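Local coordinates for protein fiber (Bovine adenovirus 4, PDB 4UE0) that forms the trimeric head domain of the viral fibre, which probably attaches the virus to a receptor on the host cell, at residues R12-L23 against V49-L60; T82-I90 against I99-P107. All coordinates share one frame; numbering follows the deposited sequence. Where two conformers were deposited one is given.

Interaction 1 (R12-L23 against V49-L60); sequences RVVGFMDFIIAL and VTTIYFQADSGL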
loop_
_atom_site.group_PDB
_atom_site.type_symbol
_atom_site.label_atom_id
_atom_site.label_comp_id
_atom_site.label_asym_id
_atom_site.label_seq_id
_atom_site.Cartn_x
_atom_site.Cartn_y
_atom_site.Cartn_z
ATOM N N ARG A 12 -14.291 -11.371 -3.337
ATOM C CA ARG A 12 -15.351 -11.187 -4.314
ATOM C C ARG A 12 -14.710 -10.771 -5.624
ATOM O O ARG A 12 -13.981 -9.781 -5.689
ATOM C CB ARG A 12 -16.307 -10.097 -3.829
ATOM C CG ARG A 12 -17.319 -9.598 -4.843
ATOM C CD ARG A 12 -18.202 -10.732 -5.349
ATOM N NE ARG A 12 -19.089 -10.247 -6.398
ATOM C CZ ARG A 12 -20.185 -9.527 -6.174
ATOM N NH1 ARG A 12 -20.576 -9.241 -4.932
ATOM N NH2 ARG A 12 -20.893 -9.087 -7.202
ATOM N N VAL A 13 -14.988 -11.537 -6.662
ATOM C CA VAL A 13 -14.624 -11.179 -7.997
ATOM C C VAL A 13 -15.822 -10.455 -8.602
ATOM O O VAL A 13 -16.960 -10.920 -8.451
ATOM C CB VAL A 13 -14.227 -12.433 -8.780
ATOM C CG1 VAL A 13 -14.066 -12.108 -10.241
ATOM C CG2 VAL A 13 -12.947 -13.020 -8.213
ATOM N N VAL A 14 -15.583 -9.307 -9.223
ATOM C CA VAL A 14 -16.646 -8.524 -9.850
ATOM C C VAL A 14 -16.357 -8.390 -11.332
ATOM O O VAL A 14 -15.330 -7.831 -11.712
ATOM C CB VAL A 14 -16.706 -7.113 -9.235
ATOM C CG1 VAL A 14 -17.809 -6.273 -9.874
ATOM C CG2 VAL A 14 -16.926 -7.196 -7.737
ATOM N N GLY A 15 -17.275 -8.873 -12.163
ATOM C CA GLY A 15 -17.252 -8.545 -13.580
ATOM C C GLY A 15 -17.946 -7.210 -13.797
ATOM O O GLY A 15 -19.089 -7.028 -13.400
ATOM N N PHE A 16 -17.252 -6.257 -14.397
ATOM C CA PHE A 16 -17.816 -4.938 -14.631
ATOM C C PHE A 16 -17.449 -4.537 -16.031
ATOM O O PHE A 16 -16.281 -4.490 -16.385
ATOM C CB PHE A 16 -17.289 -3.902 -13.653
ATOM C CG PHE A 16 -18.000 -2.583 -13.745
ATOM C CD1 PHE A 16 -19.244 -2.428 -13.186
ATOM C CD2 PHE A 16 -17.434 -1.523 -14.397
ATOM C CE1 PHE A 16 -19.925 -1.236 -13.290
ATOM C CE2 PHE A 16 -18.105 -0.320 -14.500
ATOM C CZ PHE A 16 -19.377 -0.181 -13.922
ATOM N N MET A 17 -18.542 -4.301 -16.745
ATOM C CA MET A 17 -18.545 -4.310 -18.134
ATOM C C MET A 17 -17.745 -5.574 -18.486
ATOM O O MET A 17 -18.069 -6.675 -17.963
ATOM C CB MET A 17 -18.006 -2.967 -18.603
ATOM C CG MET A 17 -18.749 -1.812 -17.885
ATOM S SD MET A 17 -20.491 -1.492 -18.361
ATOM C CE MET A 17 -21.385 -0.935 -16.902
ATOM N N ASP A 18 -16.710 -5.381 -19.315
ATOM C CA ASP A 18 -15.957 -6.405 -19.993
ATOM C C ASP A 18 -14.613 -6.656 -19.286
ATOM O O ASP A 18 -13.693 -7.175 -19.919
ATOM C CB ASP A 18 -15.751 -5.895 -21.437
ATOM C CG ASP A 18 -15.433 -6.990 -22.445
ATOM O OD1 ASP A 18 -15.756 -8.182 -22.245
ATOM O OD2 ASP A 18 -14.780 -6.609 -23.439
ATOM N N PHE A 19 -14.483 -6.312 -17.995
ATOM C CA PHE A 19 -13.254 -6.612 -17.256
ATOM C C PHE A 19 -13.607 -7.091 -15.842
ATOM O O PHE A 19 -14.787 -7.126 -15.435
ATOM C CB PHE A 19 -12.252 -5.439 -17.296
ATOM C CG PHE A 19 -12.717 -4.187 -16.586
ATOM C CD1 PHE A 19 -13.467 -3.220 -17.256
ATOM C CD2 PHE A 19 -12.401 -3.958 -15.237
ATOM C CE1 PHE A 19 -13.880 -2.056 -16.624
ATOM C CE2 PHE A 19 -12.816 -2.797 -14.605
ATOM C CZ PHE A 19 -13.584 -1.873 -15.292
ATOM N N ILE A 20 -12.588 -7.540 -15.114
ATOM C CA ILE A 20 -12.708 -8.129 -13.762
ATOM C C ILE A 20 -11.933 -7.273 -12.792
ATOM O O ILE A 20 -10.818 -6.827 -13.089
ATOM C CB ILE A 20 -12.007 -9.541 -13.698
ATOM C CG1 ILE A 20 -12.828 -10.584 -14.427
ATOM C CG2 ILE A 20 -11.737 -10.030 -12.255
ATOM C CD1 ILE A 20 -14.104 -11.008 -13.728
ATOM N N ILE A 21 -12.516 -7.098 -11.606
ATOM C CA ILE A 21 -11.765 -6.649 -10.450
ATOM C C ILE A 21 -11.952 -7.674 -9.352
ATOM O O ILE A 21 -12.968 -8.380 -9.303
ATOM C CB ILE A 21 -12.146 -5.270 -9.932
ATOM C CG1 ILE A 21 -13.545 -5.211 -9.364
ATOM C CG2 ILE A 21 -11.896 -4.243 -10.982
ATOM C CD1 ILE A 21 -13.738 -3.994 -8.491
ATOM N N ALA A 22 -10.930 -7.818 -8.515
ATOM C CA ALA A 22 -10.960 -8.829 -7.464
ATOM C C ALA A 22 -10.676 -8.167 -6.125
ATOM O O ALA A 22 -9.591 -7.621 -5.905
ATOM C CB ALA A 22 -9.990 -9.961 -7.744
ATOM N N LEU A 23 -11.681 -8.221 -5.261
ATOM C CA LEU A 23 -11.667 -7.595 -3.937
ATOM C C LEU A 23 -11.489 -8.613 -2.836
ATOM O O LEU A 23 -12.012 -9.724 -2.921
ATOM C CB LEU A 23 -12.963 -6.843 -3.702
ATOM C CG LEU A 23 -13.304 -5.755 -4.716
ATOM C CD1 LEU A 23 -14.754 -5.292 -4.546
ATOM C CD2 LEU A 23 -12.345 -4.602 -4.537
ATOM N N VAL A 49 -13.601 4.484 -17.328
ATOM C CA VAL A 49 -14.524 4.467 -16.217
ATOM C C VAL A 49 -14.113 5.398 -15.090
ATOM O O VAL A 49 -12.920 5.617 -14.805
ATOM C CB VAL A 49 -14.783 3.077 -15.637
ATOM C CG1 VAL A 49 -15.309 2.115 -16.676
ATOM C CG2 VAL A 49 -13.563 2.532 -14.992
ATOM N N THR A 50 -15.138 5.952 -14.448
ATOM C CA THR A 50 -14.972 6.716 -13.230
ATOM C C THR A 50 -15.542 5.983 -12.035
ATOM O O THR A 50 -15.182 6.296 -10.903
ATOM C CB THR A 50 -15.631 8.110 -13.327
ATOM O OG1 THR A 50 -17.001 7.984 -13.715
ATOM C CG2 THR A 50 -14.932 8.940 -14.347
ATOM N N THR A 51 -16.461 5.064 -12.265
ATOM C CA THR A 51 -17.145 4.367 -11.175
ATOM C C THR A 51 -17.318 2.903 -11.518
ATOM O O THR A 51 -17.704 2.582 -12.646
ATOM C CB THR A 51 -18.550 4.957 -10.891
ATOM O OG1 THR A 51 -18.475 6.388 -10.774
ATOM C CG2 THR A 51 -19.175 4.336 -9.663
ATOM N N ILE A 52 -17.001 2.029 -10.569
ATOM C CA ILE A 52 -17.320 0.616 -10.647
ATOM C C ILE A 52 -18.301 0.328 -9.533
ATOM O O ILE A 52 -18.051 0.672 -8.386
ATOM C CB ILE A 52 -16.067 -0.259 -10.477
ATOM C CG1 ILE A 52 -15.099 -0.026 -11.634
ATOM C CG2 ILE A 52 -16.445 -1.713 -10.371
ATOM C CD1 ILE A 52 -13.736 -0.674 -11.428
ATOM N N TYR A 53 -19.444 -0.263 -9.875
ATOM C CA TYR A 53 -20.465 -0.553 -8.877
ATOM C C TYR A 53 -20.960 -1.979 -9.063
ATOM O O TYR A 53 -20.851 -2.564 -10.147
ATOM C CB TYR A 53 -21.620 0.455 -8.985
ATOM C CG TYR A 53 -22.244 0.492 -10.327
ATOM C CD1 TYR A 53 -23.118 -0.515 -10.746
ATOM C CD2 TYR A 53 -21.921 1.484 -11.223
ATOM C CE1 TYR A 53 -23.624 -0.523 -12.009
ATOM C CE2 TYR A 53 -22.482 1.502 -12.491
ATOM C CZ TYR A 53 -23.330 0.478 -12.884
ATOM O OH TYR A 53 -23.860 0.474 -14.164
ATOM N N PHE A 54 -21.534 -2.527 -8.013
ATOM C CA PHE A 54 -22.012 -3.883 -8.023
ATOM C C PHE A 54 -22.809 -4.131 -6.750
ATOM O O PHE A 54 -22.761 -3.361 -5.795
ATOM C CB PHE A 54 -20.836 -4.876 -8.134
ATOM C CG PHE A 54 -19.847 -4.764 -7.012
ATOM C CD1 PHE A 54 -18.825 -3.814 -7.053
ATOM C CD2 PHE A 54 -19.951 -5.601 -5.917
ATOM C CE1 PHE A 54 -17.935 -3.710 -6.011
ATOM C CE2 PHE A 54 -19.067 -5.510 -4.881
ATOM C CZ PHE A 54 -18.060 -4.570 -4.924
ATOM N N GLN A 55 -23.517 -5.241 -6.751
ATOM C CA GLN A 55 -24.325 -5.622 -5.610
ATOM C C GLN A 55 -23.484 -6.523 -4.718
ATOM O O GLN A 55 -22.892 -7.516 -5.168
ATOM C CB GLN A 55 -25.621 -6.278 -6.070
ATOM C CG GLN A 55 -26.720 -6.327 -5.030
ATOM C CD GLN A 55 -28.016 -6.830 -5.632
ATOM O OE1 GLN A 55 -28.092 -7.122 -6.832
ATOM N NE2 GLN A 55 -29.041 -6.931 -4.807
ATOM N N ALA A 56 -23.419 -6.153 -3.445
ATOM C CA ALA A 56 -22.524 -6.806 -2.515
ATOM C C ALA A 56 -23.124 -8.047 -2.000
ATOM O O ALA A 56 -24.331 -8.121 -1.801
ATOM C CB ALA A 56 -22.201 -5.907 -1.341
ATOM N N ASP A 57 -22.219 -8.983 -1.745
ATOM C CA ASP A 57 -22.462 -10.186 -0.976
ATOM C C ASP A 57 -22.409 -9.867 0.533
ATOM O O ASP A 57 -21.888 -8.821 0.972
ATOM C CB ASP A 57 -21.369 -11.216 -1.333
ATOM C CG ASP A 57 -19.942 -10.616 -1.265
ATOM O OD1 ASP A 57 -19.544 -9.861 -2.167
ATOM O OD2 ASP A 57 -19.241 -10.906 -0.294
ATOM N N SER A 58 -22.921 -10.798 1.335
ATOM C CA SER A 58 -22.938 -10.655 2.797
ATOM C C SER A 58 -21.560 -10.344 3.410
ATOM O O SER A 58 -21.436 -9.487 4.321
ATOM C CB SER A 58 -23.483 -11.948 3.415
ATOM O OG SER A 58 -22.636 -13.066 3.127
ATOM N N GLY A 59 -20.544 -11.065 2.921
ATOM C CA GLY A 59 -19.196 -10.927 3.448
ATOM C C GLY A 59 -18.725 -9.491 3.285
ATOM O O GLY A 59 -18.331 -8.817 4.232
ATOM N N LEU A 60 -18.804 -8.996 2.068
ATOM C CA LEU A 60 -18.278 -7.678 1.787
ATOM C C LEU A 60 -19.083 -6.589 2.480
ATOM O O LEU A 60 -18.549 -5.575 2.969
ATOM C CB LEU A 60 -18.291 -7.478 0.294
ATOM C CG LEU A 60 -17.501 -6.333 -0.257
ATOM C CD1 LEU A 60 -16.063 -6.241 0.260
ATOM C CD2 LEU A 60 -17.510 -6.515 -1.754
#
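Arg12 of strand 12-16 lays its guanidinium edge against the end of strand 51-55. NH1 donates to Gln55 O (2.9 Å) and, from the same plane, to Asp57 OD1 (3.0 Å), which offers its anti lone pair, completing a salt bridge. Arg12 NH2 adds a longer bond to Gln55 O, so one carbonyl takes two nitrogens end-on. CB, CG and CD of Arg12 run alongside Asp57 OD1, each within about 3.6 Å, and the bend at chi2 takes CD and the guanidinium on toward Gln55 O. The other carboxylate oxygen is engaged as well: Asp57 is the N-cap of helix 58-61, and its OD2 accepts from Leu60 N, which comes from above the carboxylate plane. One carboxylate thus bonds both the first turn of helix 58-61 and Arg12 of strand 12-16.

The contact joins the two sheets of a beta sandwich, the fold of adenovirus fibre heads: the hairpin 12-23, closed by a type II' turn from Phe16 to Phe19, packs face to face on strand 51-55, with the axes of strands 12-16 and 51-55 8.0 Å apart at 119°. Between the layers, Val14 CG2 sits squarely over the centre of the Phe54 ring, 3.7 Å from its centroid, while Leu23 CD1 touches Phe54 CZ at 3.4 Å. With CG anti to the backbone N (chi1 -172°), Phe16 lays one ring face over Ile52 CA and directs its ring edge at the face of Tyr53, a T-shaped pair with centroids 5.0 Å apart and planes at 83°. Ile52 CD1 meets the edge of the Phe19 ring at CE2 (3.9 Å), and Ile52 CG2 meets Ile21 CD1 tip to tip.

Interaction 2 (T82-I90 against I99-P107); sequences TIKTYGVTI and INFSSSLEP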
loop_
_atom_site.group_PDB
_atom_site.type_symbol
_atom_site.label_atom_id
_atom_site.label_comp_id
_atom_site.label_asym_id
_atom_site.label_seq_id
_atom_site.Cartn_x
_atom_site.Cartn_y
_atom_site.Cartn_z
ATOM N N THR A 82 4.785 8.858 -17.629
ATOM C CA THR A 82 4.251 9.644 -16.525
ATOM C C THR A 82 3.281 8.776 -15.703
ATOM O O THR A 82 2.670 7.833 -16.223
ATOM C CB THR A 82 3.520 10.914 -16.981
ATOM O OG1 THR A 82 2.434 10.541 -17.815
ATOM C CG2 THR A 82 4.450 11.822 -17.757
ATOM N N ILE A 83 3.158 9.107 -14.427
ATOM C CA ILE A 83 2.302 8.362 -13.501
ATOM C C ILE A 83 1.128 9.220 -13.095
ATOM O O ILE A 83 1.311 10.336 -12.636
ATOM C CB ILE A 83 3.084 7.946 -12.245
ATOM C CG1 ILE A 83 4.349 7.151 -12.627
ATOM C CG2 ILE A 83 2.184 7.130 -11.335
ATOM C CD1 ILE A 83 4.068 5.893 -13.445
ATOM N N LYS A 84 -0.074 8.684 -13.282
ATOM C CA LYS A 84 -1.287 9.325 -12.802
ATOM C C LYS A 84 -1.723 8.625 -11.528
ATOM O O LYS A 84 -1.819 7.397 -11.501
ATOM C CB LYS A 84 -2.425 9.242 -13.846
ATOM C CG LYS A 84 -3.714 9.925 -13.405
ATOM C CD LYS A 84 -3.790 11.410 -13.661
ATOM C CE LYS A 84 -5.258 11.839 -13.656
ATOM N NZ LYS A 84 -5.467 13.245 -14.093
ATOM N N THR A 85 -1.966 9.407 -10.484
ATOM C CA THR A 85 -2.487 8.904 -9.210
ATOM C C THR A 85 -3.971 9.226 -9.111
ATOM O O THR A 85 -4.397 10.335 -9.411
ATOM C CB THR A 85 -1.717 9.515 -8.041
ATOM O OG1 THR A 85 -0.331 9.219 -8.193
ATOM C CG2 THR A 85 -2.181 8.954 -6.718
ATOM N N TYR A 86 -4.760 8.232 -8.714
ATOM C CA TYR A 86 -6.201 8.338 -8.534
ATOM C C TYR A 86 -6.585 8.098 -7.108
ATOM O O TYR A 86 -6.072 7.162 -6.476
ATOM C CB TYR A 86 -6.942 7.324 -9.396
ATOM C CG TYR A 86 -6.589 7.380 -10.855
ATOM C CD1 TYR A 86 -5.546 6.611 -11.353
ATOM C CD2 TYR A 86 -7.295 8.166 -11.754
ATOM C CE1 TYR A 86 -5.202 6.615 -12.675
ATOM C CE2 TYR A 86 -6.947 8.193 -13.103
ATOM C CZ TYR A 86 -5.919 7.409 -13.560
ATOM O OH TYR A 86 -5.578 7.441 -14.904
ATOM N N GLY A 87 -7.487 8.930 -6.609
ATOM C CA GLY A 87 -8.149 8.641 -5.363
ATOM C C GLY A 87 -9.261 7.622 -5.582
ATOM O O GLY A 87 -9.934 7.661 -6.616
ATOM N N VAL A 88 -9.432 6.711 -4.632
ATOM C CA VAL A 88 -10.417 5.638 -4.710
ATOM C C VAL A 88 -11.295 5.719 -3.462
ATOM O O VAL A 88 -10.800 5.616 -2.357
ATOM C CB VAL A 88 -9.748 4.256 -4.757
ATOM C CG1 VAL A 88 -10.815 3.209 -5.041
ATOM C CG2 VAL A 88 -8.637 4.194 -5.793
ATOM N N THR A 89 -12.568 6.017 -3.673
ATOM C CA THR A 89 -13.524 6.145 -2.563
ATOM C C THR A 89 -14.540 5.029 -2.698
ATOM O O THR A 89 -15.191 4.926 -3.744
ATOM C CB THR A 89 -14.204 7.528 -2.610
ATOM O OG1 THR A 89 -13.195 8.561 -2.513
ATOM C CG2 THR A 89 -15.177 7.677 -1.445
ATOM N N ILE A 90 -14.663 4.207 -1.670
ATOM C CA ILE A 90 -15.530 3.043 -1.714
ATOM C C ILE A 90 -16.601 3.175 -0.648
ATOM O O ILE A 90 -16.325 3.305 0.530
ATOM C CB ILE A 90 -14.779 1.729 -1.511
ATOM C CG1 ILE A 90 -13.506 1.652 -2.361
ATOM C CG2 ILE A 90 -15.726 0.581 -1.843
ATOM C CD1 ILE A 90 -12.220 2.120 -1.682
ATOM N N ILE A 99 -17.282 2.072 -6.164
ATOM C CA ILE A 99 -15.868 2.407 -6.162
ATOM C C ILE A 99 -15.723 3.578 -7.117
ATOM O O ILE A 99 -15.872 3.423 -8.330
ATOM C CB ILE A 99 -14.999 1.214 -6.642
ATOM C CG1 ILE A 99 -15.209 -0.021 -5.755
ATOM C CG2 ILE A 99 -13.521 1.603 -6.650
ATOM C CD1 ILE A 99 -14.639 -1.294 -6.313
ATOM N N ASN A 100 -15.437 4.745 -6.561
ATOM C CA ASN A 100 -15.325 5.963 -7.342
ATOM C C ASN A 100 -13.898 6.389 -7.461
ATOM O O ASN A 100 -13.209 6.552 -6.441
ATOM C CB ASN A 100 -16.162 7.078 -6.731
ATOM C CG ASN A 100 -17.567 7.038 -7.231
ATOM O OD1 ASN A 100 -17.827 7.387 -8.395
ATOM N ND2 ASN A 100 -18.489 6.629 -6.389
ATOM N N PHE A 101 -13.449 6.580 -8.680
ATOM C CA PHE A 101 -12.101 7.093 -8.983
ATOM C C PHE A 101 -12.175 8.604 -9.124
ATOM O O PHE A 101 -13.140 9.129 -9.676
ATOM C CB PHE A 101 -11.559 6.410 -10.243
ATOM C CG PHE A 101 -11.422 4.939 -10.060
ATOM C CD1 PHE A 101 -10.309 4.401 -9.448
ATOM C CD2 PHE A 101 -12.446 4.090 -10.423
ATOM C CE1 PHE A 101 -10.211 3.048 -9.220
ATOM C CE2 PHE A 101 -12.340 2.734 -10.193
ATOM C CZ PHE A 101 -11.235 2.214 -9.581
ATOM N N SER A 102 -11.130 9.289 -8.702
ATOM C CA SER A 102 -11.127 10.743 -8.702
ATOM C C SER A 102 -11.226 11.332 -10.091
ATOM O O SER A 102 -11.721 12.454 -10.256
ATOM C CB SER A 102 -9.878 11.225 -7.988
ATOM O OG SER A 102 -8.700 10.655 -8.532
ATOM N N SER A 103 -10.726 10.619 -11.099
ATOM C CA SER A 103 -10.854 11.010 -12.479
ATOM C C SER A 103 -10.969 9.728 -13.297
ATOM O O SER A 103 -10.750 8.619 -12.784
ATOM C CB SER A 103 -9.721 11.960 -12.879
ATOM O OG SER A 103 -8.494 11.371 -12.864
ATOM N N SER A 104 -11.312 9.885 -14.565
ATOM C CA SER A 104 -11.498 8.720 -15.411
ATOM C C SER A 104 -10.190 7.966 -15.621
ATOM O O SER A 104 -9.147 8.543 -15.863
ATOM C CB SER A 104 -12.127 9.125 -16.748
ATOM O OG SER A 104 -11.276 9.980 -17.491
ATOM N N LEU A 105 -10.285 6.651 -15.554
ATOM C CA LEU A 105 -9.130 5.806 -15.789
ATOM C C LEU A 105 -8.772 5.780 -17.288
ATOM O O LEU A 105 -9.614 5.991 -18.158
ATOM C CB LEU A 105 -9.412 4.387 -15.287
ATOM C CG LEU A 105 -9.727 4.263 -13.805
ATOM C CD1 LEU A 105 -10.113 2.829 -13.481
ATOM C CD2 LEU A 105 -8.547 4.657 -12.966
ATOM N N GLU A 106 -7.496 5.557 -17.584
ATOM C CA GLU A 106 -7.063 5.348 -18.959
ATOM C C GLU A 106 -7.415 3.931 -19.389
ATOM O O GLU A 106 -7.046 2.967 -18.713
ATOM C CB GLU A 106 -5.554 5.507 -19.103
ATOM C CG GLU A 106 -5.034 6.857 -18.672
ATOM C CD GLU A 106 -5.483 7.961 -19.587
ATOM O OE1 GLU A 106 -5.541 7.747 -20.815
ATOM O OE2 GLU A 106 -5.773 9.057 -19.077
ATOM N N PRO A 107 -8.076 3.767 -20.539
ATOM C CA PRO A 107 -8.342 2.414 -20.997
ATOM C C PRO A 107 -7.075 1.608 -21.289
ATOM O O PRO A 107 -6.112 2.142 -21.816
ATOM C CB PRO A 107 -9.115 2.639 -22.312
ATOM C CG PRO A 107 -9.666 4.031 -22.231
ATOM C CD PRO A 107 -8.634 4.779 -21.452
HETATM O O HOH W 1 -7.040 11.461 -10.459
HETATM O O HOH W 2 -5.951 9.576 -16.615
HETATM O O HOH W 3 -12.402 8.985 -5.122
HETATM O O HOH W 4 -17.842 5.956 -3.610
#
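Thr89 and Asn100 form the hydrogen-bonded pair of an antiparallel hairpin, strands 83-93 and 96-101, inside one sheet of the fibre-head beta sandwich. Their backbone bonds are nearly straight, Thr89 N to Asn100 O at 170° and Asn100 N to Thr89 O at 175°. Beyond the non-hydrogen-bonded pair Val88-Phe101, the pattern changes at Gly87: its O still accepts from Ser102 N, in a more bent bond, but its N donates to the side-chain oxygen Ser102 OG (2.9 Å) in place of a carbonyl. The Ser102 hydroxyl is put there by chi1 of 54°, tucked between its own N and carbonyl carbon. Here segment 99-107 leaves the strand and runs on as a loop.

Apolar contacts gather on the face carrying Val88, Ile90, Ile99 and Phe101, whose side chains lie alongside one another; Val88 CG1 touches Ile99 CG2 at 3.5 Å, and Val88 CG2 rests by Phe101 CE1. Trp114 of strand 114-120, in the other sheet, packs on Val88 and Ile90. Further along, the Tyr86 ring is held between Lys84 CG, near the rim of one face, and Leu105 CD2, 3.6 Å from the centroid and almost exactly on the normal of the opposite face. Leu105 is forked over two rings, since its CD1 covers the centre of a Phe101 face.

Waters bridge several polar groups. One links Thr85 O with the hydroxyls of Ser102 and Ser103; another joins Thr89 O to Asn100 ND2, while Asn100 OD1 bonds to Thr51 OG1. Tyr86 OH, weakly bonded to Gln76 OE1, also has a hydrogen-bonded water 2.8 Å away.

In the fold
Interaction 1 joins the two sheets of the sandwich face to face, whereas interaction 2 lies within one of them; their centres are about 15 Å apart. They meet where strand 51-55, the edge strand used by interaction 1, pairs with strand 96-101: Ile52 O lies 2.7 Å from Ile99 N, a probable backbone hydrogen bond, and Thr50 CG2 packs on Ser104 CA at 3.6 Å. Across the interior, Ile21 CD1 packs on Ile99 CD1 at 3.6 Å, so the hairpin 12-23 touches both strands. Interaction 2 also borders the trimer: Thr89 and Ser102 pack on Gln77 of the third subunit, while Val13, on segment 12-23, packs on Ile32 of the second subunit.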